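Tyrosine-protein phosphatase non-receptor type 18 (Homo sapiens, PDB 2OC3) removes phosphate from phosphotyrosine residues of proteins, acting on autophosphorylated tyrosine kinases through the classical phosphatase catalytic domain described here. Local coordinates at residues A[131-136]-A[146-151]; A[173-178]-A[212-217]. All coordinates share one frame; numbering follows the deposited sequence.

How the contacts relate
Contacts 1 and 2 both lie in the interior of the phosphatase domain, their centres about 13 Å apart, and both reach the mixed central sheet. Contact 1 joins strand 130-133 to the loop that holds 146-151; contact 2 sets helix 209-222 against strand 175-184. Contact 1 is entirely buried and sets the sulfur of Met-133 against two aromatic rings and Ile-131 against one of them, while the hydroxyl of Tyr-148 is hydrogen-bonded to residues outside both segments. Contact 2 is aliphatic at its centre but ends at a partly exposed carboxylate, nearer the surface. They meet where Met-214 CE lies 3.6 Å from Met-133 O and where Arg-178 makes a cation-pi contact with Trp-149.

Contact 1: A[131-136]-A[146-151]; sequences ILMACR and ERYWAQ
With its CG anti to the backbone N (chi1 170°) and the chain extended beyond, Met-133 carries its sulfur to Tyr-148 and Trp-149. Both aromatic side chains have CG between backbone N and carbonyl carbon, which folds each ring over its own backbone, with Met-133 reaching both. Met-133 SD is 3.6 Å from Trp-149 CZ3, the two side chains crossing near a right angle, and the methyl CE continues to CH2. The same sulfur lies 4.0 Å from Tyr-148 CE2, so one unbranched, polarisable side chain makes Met-aromatic contacts, both oblique, with two rings. Ile-131 uses both branches: CG2 meets Tyr-148 OH at 3.3 Å and CD1 approaches CE1 at 4.1 Å. Trp-149 CE3 covers one face of the phenol ring. The buried hydroxyl is hydrogen-bonded to His-232 and Gln-193, which suits tyrosine to this place. A leucine in place of Tyr-148 would probably leave those two polar side chains without their shared oxygen and open a gap beside Met-133. The hydroxyl, held in an otherwise apolar contact, probably helps to position His-232, the residue just before the predicted nucleophile Cys-233.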
# COMPACT_ATOMS: atom_id res chain seq x y z
N ILE A 131 -4.35 -6.80 4.73
CA ILE A 131 -3.74 -5.49 4.88
C ILE A 131 -2.22 -5.65 5.01
O ILE A 131 -1.76 -6.54 5.79
CB ILE A 131 -4.24 -4.80 6.13
CG1 ILE A 131 -5.77 -4.64 6.12
CG2 ILE A 131 -3.56 -3.41 6.36
CD1 ILE A 131 -6.32 -4.25 7.48
N LEU A 132 -1.44 -4.87 4.27
CA LEU A 132 -0.01 -4.83 4.43
C LEU A 132 0.34 -3.46 4.96
O LEU A 132 0.07 -2.48 4.29
CB LEU A 132 0.71 -5.06 3.10
CG LEU A 132 0.57 -6.44 2.43
CD1 LEU A 132 -0.69 -6.62 1.65
CD2 LEU A 132 1.78 -6.72 1.52
N MET A 133 1.01 -3.41 6.11
CA MET A 133 1.39 -2.17 6.81
C MET A 133 2.92 -2.11 6.80
O MET A 133 3.58 -3.04 7.29
CB MET A 133 0.88 -2.18 8.26
CG MET A 133 1.44 -1.05 9.09
SD MET A 133 0.55 -0.98 10.65
CE MET A 133 1.38 0.38 11.50
N ALA A 134 3.49 -1.05 6.22
CA ALA A 134 4.94 -0.96 6.09
C ALA A 134 5.50 0.15 6.92
O ALA A 134 6.36 0.90 6.43
CB ALA A 134 5.35 -0.71 4.61
N CYS A 135 5.02 0.29 8.14
CA CYS A 135 5.58 1.25 9.08
C CYS A 135 5.22 0.77 10.48
O CYS A 135 4.48 -0.19 10.67
CB CYS A 135 5.05 2.67 8.84
SG CYS A 135 3.36 2.98 9.27
N ARG A 136 5.81 1.44 11.47
CA ARG A 136 5.43 1.24 12.88
C ARG A 136 4.50 2.38 13.31
O ARG A 136 4.50 3.44 12.69
CB ARG A 136 6.65 1.26 13.77
CG ARG A 136 7.55 0.02 13.61
CD ARG A 136 8.89 0.23 14.27
NE ARG A 136 9.70 1.24 13.60
CZ ARG A 136 10.50 2.12 14.18
NH1 ARG A 136 10.59 2.19 15.51
NH2 ARG A 136 11.15 2.99 13.40
N GLU A 146 -1.87 5.50 13.63
CA GLU A 146 -2.64 5.01 14.77
C GLU A 146 -2.83 3.50 14.75
O GLU A 146 -3.01 2.90 13.67
CB GLU A 146 -3.99 5.71 14.84
CG GLU A 146 -3.86 7.18 15.10
CD GLU A 146 -3.18 7.49 16.43
OE1 GLU A 146 -3.66 6.96 17.46
OE2 GLU A 146 -2.15 8.17 16.43
N ARG A 147 -2.86 2.88 15.92
CA ARG A 147 -3.18 1.47 16.03
C ARG A 147 -4.66 1.31 15.69
O ARG A 147 -5.54 1.90 16.33
CB ARG A 147 -2.91 0.95 17.44
CG ARG A 147 -3.42 -0.45 17.61
CD ARG A 147 -2.85 -1.11 18.83
NE ARG A 147 -3.26 -0.46 20.07
CZ ARG A 147 -4.42 -0.67 20.69
NH1 ARG A 147 -5.36 -1.47 20.16
NH2 ARG A 147 -4.69 -0.05 21.84
N TYR A 148 -4.92 0.48 14.68
CA TYR A 148 -6.28 0.15 14.26
C TYR A 148 -6.65 -1.29 14.49
O TYR A 148 -7.78 -1.69 14.19
CB TYR A 148 -6.44 0.51 12.81
CG TYR A 148 -5.42 -0.13 11.88
CD1 TYR A 148 -5.59 -1.44 11.41
CD2 TYR A 148 -4.31 0.60 11.42
CE1 TYR A 148 -4.69 -2.04 10.56
CE2 TYR A 148 -3.37 -0.02 10.56
CZ TYR A 148 -3.59 -1.32 10.12
OH TYR A 148 -2.73 -1.91 9.23
N TRP A 149 -5.70 -2.08 14.98
CA TRP A 149 -5.88 -3.50 15.32
C TRP A 149 -6.05 -3.63 16.83
O TRP A 149 -5.66 -2.75 17.61
CB TRP A 149 -4.69 -4.31 14.81
CG TRP A 149 -3.38 -3.90 15.38
CD1 TRP A 149 -2.80 -4.40 16.50
CD2 TRP A 149 -2.49 -2.87 14.89
NE1 TRP A 149 -1.62 -3.75 16.75
CE2 TRP A 149 -1.41 -2.80 15.78
CE3 TRP A 149 -2.49 -1.99 13.79
CZ2 TRP A 149 -0.35 -1.96 15.60
CZ3 TRP A 149 -1.43 -1.11 13.63
CH2 TRP A 149 -0.39 -1.08 14.55
N ALA A 150 -6.63 -4.76 17.23
CA ALA A 150 -6.92 -5.06 18.63
C ALA A 150 -5.71 -5.71 19.24
O ALA A 150 -4.82 -6.23 18.55
CB ALA A 150 -8.12 -5.97 18.73
N GLN A 151 -5.66 -5.63 20.57
CA GLN A 151 -4.63 -6.32 21.34
C GLN A 151 -5.24 -7.48 22.11
O GLN A 151 -6.46 -7.64 22.16
CB GLN A 151 -3.88 -5.32 22.23
CG GLN A 151 -3.05 -4.37 21.36
CD GLN A 151 -2.24 -3.33 22.12
OE1 GLN A 151 -1.13 -2.99 21.70
NE2 GLN A 151 -2.79 -2.79 23.20

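Contact 2: A[173-178]-A[212-217]; sequences EDIMLR and LAMVEE
Ile-175 and Met-214 meet as the closest CA pair between 173-178 and 212-217, 6.8 Å apart. The isoleucine reaches across with its longer branch: CG1 stands beside the backbone N, and a second bend at chi2 (-58°) turns CD1 onto the methionine, 3.9 Å from Met-214 CB. CD1 also lies 4.2 Å from Met-214 SD, so it rests against the root and the sulfur of one side chain, and the two side chains cross at about a right angle. Met-214 leaves the helix with CG anti to the backbone N (chi1 -176°) and stays extended to its methyl. This long, flexible, apolar chain suits its place because it passes Ile-175 and touches Leu-194 of the adjoining strand 187-196. Ile-175, beta-branched and so well suited to a strand, packs on Leu-194 as well.

One helical turn on, Leu-177 and Glu-217 form the second, lighter meeting. Leu-177 CD2 lies 4.0 Å from Glu-217 OE2, a van der Waals approach. A bend at chi2 (59°) turns the carboxylate so that OE2 reaches the leucine, the side chains crossing at about a right angle, while OE1 forms a salt bridge with Arg-220 on the same helix. Glutamate fits this partly exposed position, since its chain is long enough to bring one carboxylate oxygen against the leucine while the other keeps its charged partner. Beside the contact, Asp-174, just before the strand, is hydrogen-bonded to His-210 and Ser-198.

The arrangement is helix-on-sheet packing within the alpha/beta fold of classical protein tyrosine phosphatases, in which helices flank a highly twisted mixed sheet; here helix 209-222 precedes strand 229-232, which leads into the phosphate-binding loop with the predicted nucleophile Cys-233.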
# COMPACT_ATOMS: atom_id res chain seq x y z
N GLU A 173 12.04 -12.30 11.78
CA GLU A 173 12.31 -11.25 12.77
C GLU A 173 11.74 -9.88 12.40
O GLU A 173 11.66 -8.97 13.25
CB GLU A 173 13.81 -11.11 13.09
CG GLU A 173 14.67 -10.65 11.98
CD GLU A 173 16.13 -10.43 12.39
OE1 GLU A 173 16.43 -9.38 13.01
OE2 GLU A 173 16.96 -11.30 12.08
N ASP A 174 11.34 -9.72 11.13
CA ASP A 174 10.88 -8.42 10.64
C ASP A 174 9.39 -8.35 10.32
O ASP A 174 8.91 -7.24 10.01
CB ASP A 174 11.67 -8.05 9.39
CG ASP A 174 13.14 -7.90 9.69
OD1 ASP A 174 13.49 -7.11 10.59
OD2 ASP A 174 13.97 -8.65 9.11
N ILE A 175 8.66 -9.45 10.37
CA ILE A 175 7.27 -9.46 9.91
C ILE A 175 6.34 -10.11 10.92
O ILE A 175 6.57 -11.29 11.31
CB ILE A 175 7.09 -10.26 8.59
CG1 ILE A 175 8.04 -9.78 7.50
CG2 ILE A 175 5.66 -10.19 8.09
CD1 ILE A 175 7.98 -8.37 7.09
N MET A 176 5.31 -9.36 11.31
CA MET A 176 4.23 -9.80 12.19
C MET A 176 3.00 -10.11 11.33
O MET A 176 2.68 -9.34 10.40
CB MET A 176 3.92 -8.70 13.20
CG MET A 176 2.59 -8.79 13.89
SD MET A 176 2.50 -10.19 14.96
CE MET A 176 3.42 -9.58 16.35
N LEU A 177 2.29 -11.18 11.65
CA LEU A 177 0.99 -11.52 11.04
C LEU A 177 -0.04 -11.55 12.14
O LEU A 177 0.05 -12.36 13.05
CB LEU A 177 1.04 -12.88 10.38
CG LEU A 177 -0.29 -13.41 9.79
CD1 LEU A 177 -0.87 -12.54 8.71
CD2 LEU A 177 -0.16 -14.85 9.26
N ARG A 178 -1.05 -10.67 12.08
CA ARG A 178 -2.18 -10.66 12.96
C ARG A 178 -3.42 -11.19 12.27
O ARG A 178 -3.73 -10.81 11.15
CB ARG A 178 -2.46 -9.25 13.49
CG ARG A 178 -1.26 -8.58 14.18
CD ARG A 178 -1.65 -7.37 14.99
NE ARG A 178 -0.49 -6.83 15.71
CZ ARG A 178 0.40 -6.01 15.17
NH1 ARG A 178 0.25 -5.56 13.95
NH2 ARG A 178 1.47 -5.60 15.87
N LEU A 212 10.04 -9.86 0.73
CA LEU A 212 9.50 -10.86 -0.20
C LEU A 212 8.64 -11.90 0.52
O LEU A 212 7.59 -12.33 0.01
CB LEU A 212 10.65 -11.57 -0.95
CG LEU A 212 11.17 -10.80 -2.12
CD1 LEU A 212 12.46 -11.46 -2.64
CD2 LEU A 212 10.11 -10.76 -3.24
N ALA A 213 9.10 -12.35 1.69
CA ALA A 213 8.35 -13.29 2.53
C ALA A 213 6.97 -12.72 2.87
O ALA A 213 5.96 -13.41 2.87
CB ALA A 213 9.12 -13.60 3.82
N MET A 214 6.93 -11.41 3.14
CA MET A 214 5.66 -10.72 3.46
C MET A 214 4.69 -10.78 2.28
O MET A 214 3.51 -11.05 2.46
CB MET A 214 5.98 -9.28 3.87
CG MET A 214 4.79 -8.49 4.31
SD MET A 214 5.23 -6.71 4.39
CE MET A 214 3.82 -6.03 5.30
N VAL A 215 5.21 -10.47 1.08
CA VAL A 215 4.40 -10.51 -0.14
C VAL A 215 3.94 -11.93 -0.44
O VAL A 215 2.77 -12.15 -0.76
CB VAL A 215 5.15 -9.90 -1.32
CG1 VAL A 215 4.38 -10.15 -2.62
CG2 VAL A 215 5.29 -8.40 -1.12
N GLU A 216 4.84 -12.89 -0.29
CA GLU A 216 4.47 -14.29 -0.52
C GLU A 216 3.33 -14.72 0.41
O GLU A 216 2.37 -15.37 -0.02
CB GLU A 216 5.70 -15.21 -0.32
CG GLU A 216 6.81 -15.02 -1.37
CD GLU A 216 8.17 -15.51 -0.95
OE1 GLU A 216 8.35 -16.02 0.19
OE2 GLU A 216 9.11 -15.35 -1.77
N GLU A 217 3.44 -14.38 1.69
CA GLU A 217 2.39 -14.74 2.62
C GLU A 217 1.09 -14.00 2.33
O GLU A 217 0.00 -14.57 2.38
CB GLU A 217 2.84 -14.48 4.04
CG GLU A 217 1.76 -14.77 5.11
CD GLU A 217 1.24 -16.21 5.14
OE1 GLU A 217 1.96 -17.15 4.78
OE2 GLU A 217 0.08 -16.41 5.55